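Local atomic coordinates of ornithine carbamoyltransferase (Giardia intestinalis, PDB entry 3GRF), a protein that probably transfers the carbamoyl group between carbamoyl phosphate and ornithine, acting as an ornithine carbamoyltransferase in the parasite's arginine degradation pathway. Residues T144-E147 against K148-A152; T110-M113 against M114-M117; T58-S61 against L62-M66. All coordinates share one frame; numbering follows the deposited sequence.

In the fold
Each contact joins successive turns of its own helix. Contact 3, on helix 56-69, is wholly buried, lies at a subunit interface, and combines an Arg-Glu salt bridge with a doubly bonded carbonyl. Contact 2, on helix 111-120, belongs to the same carbamoyl phosphate domain but is partly buried: methionines face the sheet, while a lysine, a glutamate and an arginine form a network near the surface. The centres of contacts 2 and 3 are about 22 Å apart. Contact 1 lies near the end of helix 135-151, the passage towards the second domain; its apolar pair is buried and its charged side chains find partners on other helices. Contacts 1 and 2 lie on opposite sides of the chain's centre.

Contact 1. Residues T144-E147 against K148-A152; sequences TIKE and KFTAA
Ile145 and Phe149, one helical turn apart, lie side by side and point the same way, with Ile145 CG2 3.7 Å from Phe149 CD1. With CG anti to its carbonyl carbon (chi1 -75°), the phenylalanine ring is carried back towards the preceding turn, where the carbonyl oxygen of Ile145 sits at its edge, near the ring plane. That oxygen also accepts a nearly linear bond, 3.1 Å from Phe149 N to Ile145 O.

Lys146 and Thr150 run alongside each other too, but their link is polar. Lys146 O is gripped twice, by Thr150 OG1 at 2.7 Å and by Thr150 N at 3.0 Å, the two donors arriving from opposite faces of the carbonyl plane. The hydroxyl reaches that oxygen because OG1 stands beside its own backbone N (chi1 -71°).

Thr144 and Lys148 also lie side by side, with a looser approach of 4.2 Å from Thr144 CG2 to Lys148 CG; the backbone bond from Lys148 N to Thr144 O is 2.9 Å.

The charged ends find partners on neighbouring helices: Lys146 with Asp26 and Glu147 with Lys32, both on helix 18-33, and Lys148 with Asp305 on helix 303-322. Helix 135-151 leads from the carbamoyl phosphate domain to the second domain. Here Lys146 and Glu147 pack on helix 18-33 of the first, while Ile145 and Phe149 rest on strands 237-240 and 278-281 of the second.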
# COMPACT_ATOMS: atom_id res chain seq x y z
N THR A 144 23.37 -8.35 -13.70
CA THR A 144 24.48 -7.65 -13.07
C THR A 144 25.81 -8.17 -13.62
O THR A 144 26.72 -7.38 -13.90
CB THR A 144 24.44 -7.82 -11.51
OG1 THR A 144 23.20 -7.30 -10.99
CG2 THR A 144 25.65 -7.14 -10.84
N ILE A 145 25.92 -9.49 -13.76
CA ILE A 145 27.12 -10.09 -14.33
C ILE A 145 27.31 -9.55 -15.78
O ILE A 145 28.38 -9.06 -16.11
CB ILE A 145 27.09 -11.65 -14.26
CG1 ILE A 145 27.29 -12.12 -12.82
CG2 ILE A 145 28.15 -12.32 -15.18
CD1 ILE A 145 26.78 -13.58 -12.54
N LYS A 146 26.27 -9.59 -16.62
CA LYS A 146 26.45 -9.08 -18.00
C LYS A 146 26.81 -7.62 -18.07
O LYS A 146 27.62 -7.20 -18.92
CB LYS A 146 25.20 -9.31 -18.88
CG LYS A 146 25.31 -8.52 -20.24
CD LYS A 146 24.33 -9.08 -21.27
CE LYS A 146 24.59 -8.51 -22.64
NZ LYS A 146 23.47 -9.01 -23.49
N GLU A 147 26.14 -6.83 -17.25
CA GLU A 147 26.37 -5.40 -17.09
C GLU A 147 27.79 -5.08 -16.70
O GLU A 147 28.44 -4.29 -17.34
CB GLU A 147 25.47 -4.87 -15.99
CG GLU A 147 25.37 -3.38 -15.96
CD GLU A 147 24.45 -2.89 -14.87
OE1 GLU A 147 24.52 -3.43 -13.75
OE2 GLU A 147 23.69 -1.95 -15.12
N LYS A 148 28.24 -5.66 -15.60
CA LYS A 148 29.60 -5.42 -15.13
C LYS A 148 30.69 -5.79 -16.15
O LYS A 148 31.52 -4.95 -16.48
CB LYS A 148 29.87 -6.15 -13.79
CG LYS A 148 29.05 -5.59 -12.68
CD LYS A 148 29.40 -4.12 -12.41
CE LYS A 148 28.22 -3.37 -11.76
NZ LYS A 148 28.50 -1.92 -11.55
N PHE A 149 30.66 -7.02 -16.65
CA PHE A 149 31.68 -7.49 -17.58
C PHE A 149 31.66 -6.78 -18.92
O PHE A 149 32.70 -6.55 -19.51
CB PHE A 149 31.60 -9.01 -17.71
CG PHE A 149 32.15 -9.72 -16.50
CD1 PHE A 149 31.32 -10.44 -15.67
CD2 PHE A 149 33.50 -9.64 -16.18
CE1 PHE A 149 31.83 -11.12 -14.54
CE2 PHE A 149 34.03 -10.30 -15.06
CZ PHE A 149 33.19 -11.05 -14.23
N THR A 150 30.47 -6.39 -19.39
CA THR A 150 30.34 -5.64 -20.64
C THR A 150 31.01 -4.26 -20.57
O THR A 150 31.58 -3.80 -21.56
CB THR A 150 28.87 -5.49 -21.07
OG1 THR A 150 28.38 -6.76 -21.50
CG2 THR A 150 28.69 -4.50 -22.19
N ALA A 151 30.94 -3.61 -19.41
CA ALA A 151 31.48 -2.26 -19.26
C ALA A 151 33.02 -2.27 -19.16
O ALA A 151 33.70 -1.35 -19.65
CB ALA A 151 30.85 -1.57 -18.06
N ALA A 152 33.53 -3.32 -18.52
CA ALA A 152 34.95 -3.69 -18.51
C ALA A 152 35.49 -4.29 -19.82
O ALA A 152 36.68 -4.60 -19.89
CB ALA A 152 35.19 -4.67 -17.37

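Contact 2. Residues T110-M113 against M114-M117; sequences TKEM and MREM
Lys111 lays its aliphatic chain over one face of the Arg115 guanidinium, both side chains pointing the same way. Lys111 CD comes within 3.4 Å of Arg115 NH1, and Lys111 CG stands 3.7 Å above the guanidinium plane, offset toward its rim. The lysine starts from the crowded position between backbone N and carbonyl carbon (chi1 51°), runs extended across that face, and then bends at its last torsion (chi4 47°), which turns the ammonium towards Glu112.

Glu112 folds at chi2, and its two carboxylate oxygens serve different partners. Lys111 NZ forms a salt bridge to Glu112 OE1 at 2.8 Å, whereas Glu112 OE2 reaches Arg115 NH1 only through a long salt bridge of 4.0 Å. The carboxylate and guanidinium planes are 65° apart, so the arginine is not held in a flat paired geometry. Lys111 NZ and Arg115 NH1 are also 4.0 Å apart, and the carboxylate they share would be expected to offset their like charge.

This three-residue network occupies the first turn of helix 111-120, the helix of a beta-alpha-beta unit between strands 103-107 and 125-127. Thr110 holds its N-cap position, and Asp131 accepts a hydrogen bond from Lys111 N.

The first torsion of Met113 is displaced from a staggered value and chi2 is extended, which brings SD to Thr110 N in a weak bond of 3.7 Å. Met114 and Met117 instead extend CG away from the backbone N and turn to the sheet: Met114 touches Ala106, Cys125 and Asn127, and Met117 touches Cys104 and Ala106.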
# COMPACT_ATOMS: atom_id res chain seq x y z
N THR A 110 7.05 -22.45 1.93
CA THR A 110 7.43 -23.66 1.19
C THR A 110 7.05 -23.62 -0.28
O THR A 110 6.11 -22.92 -0.67
CB THR A 110 6.79 -24.92 1.77
OG1 THR A 110 5.36 -24.79 1.71
CG2 THR A 110 7.27 -25.16 3.22
N LYS A 111 7.77 -24.40 -1.09
CA LYS A 111 7.45 -24.56 -2.52
C LYS A 111 6.05 -25.10 -2.74
O LYS A 111 5.49 -24.94 -3.83
CB LYS A 111 8.51 -25.38 -3.27
CG LYS A 111 8.88 -26.69 -2.65
CD LYS A 111 9.94 -27.38 -3.50
CE LYS A 111 10.70 -28.40 -2.70
NZ LYS A 111 9.77 -29.28 -1.90
N GLU A 112 5.50 -25.71 -1.68
CA GLU A 112 4.18 -26.42 -1.64
C GLU A 112 2.99 -25.47 -1.79
O GLU A 112 2.18 -25.60 -2.73
CB GLU A 112 4.03 -27.20 -0.31
CG GLU A 112 5.23 -28.09 0.10
CD GLU A 112 5.87 -28.84 -1.08
OE1 GLU A 112 7.08 -29.15 -0.99
OE2 GLU A 112 5.17 -29.10 -2.09
N MET A 113 2.93 -24.51 -0.87
CA MET A 113 1.99 -23.38 -0.90
C MET A 113 2.09 -22.56 -2.19
O MET A 113 1.08 -22.12 -2.72
CB MET A 113 2.27 -22.49 0.29
CG MET A 113 2.84 -23.26 1.48
SD MET A 113 3.51 -22.23 2.80
CE MET A 113 2.04 -21.39 3.39
N MET A 114 3.31 -22.39 -2.67
CA MET A 114 3.57 -21.67 -3.91
C MET A 114 3.03 -22.40 -5.12
O MET A 114 2.42 -21.79 -6.02
CB MET A 114 5.08 -21.41 -4.05
CG MET A 114 5.44 -20.53 -5.24
SD MET A 114 4.89 -18.85 -4.95
CE MET A 114 3.99 -18.49 -6.46
N ARG A 115 3.28 -23.71 -5.16
CA ARG A 115 2.78 -24.62 -6.20
C ARG A 115 1.28 -24.80 -6.18
O ARG A 115 0.67 -24.89 -7.24
CB ARG A 115 3.39 -26.01 -6.04
CG ARG A 115 4.64 -26.23 -6.86
CD ARG A 115 5.55 -27.18 -6.10
NE ARG A 115 6.89 -27.29 -6.69
CZ ARG A 115 7.81 -28.15 -6.27
NH1 ARG A 115 7.55 -28.98 -5.26
NH2 ARG A 115 9.01 -28.19 -6.86
N GLU A 116 0.72 -24.90 -4.98
CA GLU A 116 -0.72 -24.98 -4.75
C GLU A 116 -1.41 -23.74 -5.32
O GLU A 116 -2.32 -23.84 -6.16
CB GLU A 116 -0.92 -25.21 -3.23
CG GLU A 116 -2.32 -25.03 -2.56
CD GLU A 116 -3.45 -25.83 -3.18
OE1 GLU A 116 -4.33 -26.28 -2.43
OE2 GLU A 116 -3.49 -25.96 -4.42
N MET A 117 -0.92 -22.56 -4.94
CA MET A 117 -1.48 -21.29 -5.42
C MET A 117 -1.40 -21.20 -6.93
O MET A 117 -2.41 -20.97 -7.60
CB MET A 117 -0.74 -20.11 -4.82
CG MET A 117 -1.35 -18.77 -5.22
SD MET A 117 -0.26 -17.38 -4.81
CE MET A 117 -0.61 -17.30 -3.05

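Contact 3. Residues T58-S61 against L62-M66; sequences TRVS and LETAM
The Arg59 guanidinium and the Glu63 carboxylate are nearly coplanar, their planes 12° apart, with the carboxylate at the guanidinium's edge. Arg59 NH1 points almost straight at Glu63 OE1 (2.9 Å, N-H...O 174°) in a salt bridge, although the modelled place of OE1 is less certain. Tyr75 adds a cation-pi contact to the guanidinium, and Arg59 NH2 forms a salt bridge with Glu77 of the second subunit. Bends at chi2 and chi3 swing the arginine alongside Glu63.

One residue on, Val60 O takes two bonds from Thr64: OG1 at 2.6 Å and N at 3.0 Å. Thr64 OG1 stands beside its own backbone N (chi1 -55°), which lets it double the helical bond. Thr58 and Leu62 add an apolar pairing, Thr58 CG2 to Leu62 CD2 at 3.6 Å, while Thr58 OG1 bonds to Arg310 on helix 303-322.

The sequence Ser-Leu-Arg-Thr-Arg, from Ser55 just before the helix into its first turn, is consistent with the family motif that binds carbamoyl phosphate. A nickel ion lies about 4 Å from the Glu63 side chain, too far to show direct coordination. NH1 of Arg59 meets Glu63 of its own chain and NH2 meets Glu77 of the second subunit; bonds on both sides of the interface would limit the arginine's rotation, the Glu63 part being less certain, and its buried charge is probably balanced by both glutamates.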
# COMPACT_ATOMS: atom_id res chain seq x y z
N THR A 58 12.74 -7.18 -1.95
CA THR A 58 11.74 -7.77 -2.84
C THR A 58 10.56 -6.80 -2.94
O THR A 58 10.13 -6.47 -4.03
CB THR A 58 11.36 -9.22 -2.44
OG1 THR A 58 12.53 -10.04 -2.54
CG2 THR A 58 10.28 -9.80 -3.36
N ARG A 59 10.08 -6.32 -1.80
CA ARG A 59 8.93 -5.45 -1.80
C ARG A 59 9.17 -4.13 -2.52
O ARG A 59 8.32 -3.68 -3.30
CB ARG A 59 8.49 -5.15 -0.38
CG ARG A 59 7.00 -4.99 -0.30
CD ARG A 59 6.60 -3.56 -0.08
NE ARG A 59 6.40 -3.37 1.33
CZ ARG A 59 5.50 -2.57 1.88
NH1 ARG A 59 4.65 -1.86 1.14
NH2 ARG A 59 5.45 -2.50 3.20
N VAL A 60 10.30 -3.49 -2.27
CA VAL A 60 10.52 -2.16 -2.86
C VAL A 60 10.73 -2.30 -4.35
O VAL A 60 10.32 -1.43 -5.13
CB VAL A 60 11.73 -1.40 -2.19
CG1 VAL A 60 12.32 -0.30 -3.08
CG2 VAL A 60 11.34 -0.83 -0.84
N SER A 61 11.42 -3.36 -4.78
CA SER A 61 11.74 -3.48 -6.22
C SER A 61 10.46 -3.78 -7.03
O SER A 61 10.29 -3.29 -8.14
CB SER A 61 12.82 -4.56 -6.49
OG SER A 61 12.41 -5.84 -6.05
N LEU A 62 9.59 -4.59 -6.44
CA LEU A 62 8.31 -5.00 -7.02
C LEU A 62 7.34 -3.83 -7.15
O LEU A 62 6.77 -3.62 -8.22
CB LEU A 62 7.68 -6.09 -6.11
CG LEU A 62 7.66 -7.54 -6.62
CD1 LEU A 62 8.62 -7.79 -7.76
CD2 LEU A 62 7.74 -8.60 -5.54
N GLU A 63 7.18 -3.08 -6.06
CA GLU A 63 6.24 -1.97 -5.97
C GLU A 63 6.74 -0.82 -6.90
O GLU A 63 5.97 -0.22 -7.64
CB GLU A 63 6.09 -1.53 -4.49
CG GLU A 63 4.62 -1.41 -4.03
CD GLU A 63 4.40 -1.26 -2.54
OE1 GLU A 63 4.95 -2.08 -1.73
OE2 GLU A 63 3.63 -0.36 -2.16
N THR A 64 8.05 -0.56 -6.86
CA THR A 64 8.68 0.44 -7.71
C THR A 64 8.64 0.04 -9.19
O THR A 64 8.43 0.91 -10.07
CB THR A 64 10.15 0.69 -7.26
OG1 THR A 64 10.12 1.05 -5.90
CG2 THR A 64 10.79 1.91 -8.03
N ALA A 65 8.84 -1.26 -9.46
CA ALA A 65 8.85 -1.76 -10.85
C ALA A 65 7.53 -1.43 -11.48
O ALA A 65 7.50 -0.91 -12.59
CB ALA A 65 9.14 -3.27 -10.92
N MET A 66 6.44 -1.65 -10.74
CA MET A 66 5.11 -1.43 -11.33
C MET A 66 4.85 0.01 -11.58
O MET A 66 4.30 0.35 -12.61
CB MET A 66 3.97 -2.04 -10.49
CG MET A 66 3.97 -3.57 -10.40
SD MET A 66 3.64 -4.43 -11.97
CE MET A 66 1.99 -3.84 -12.27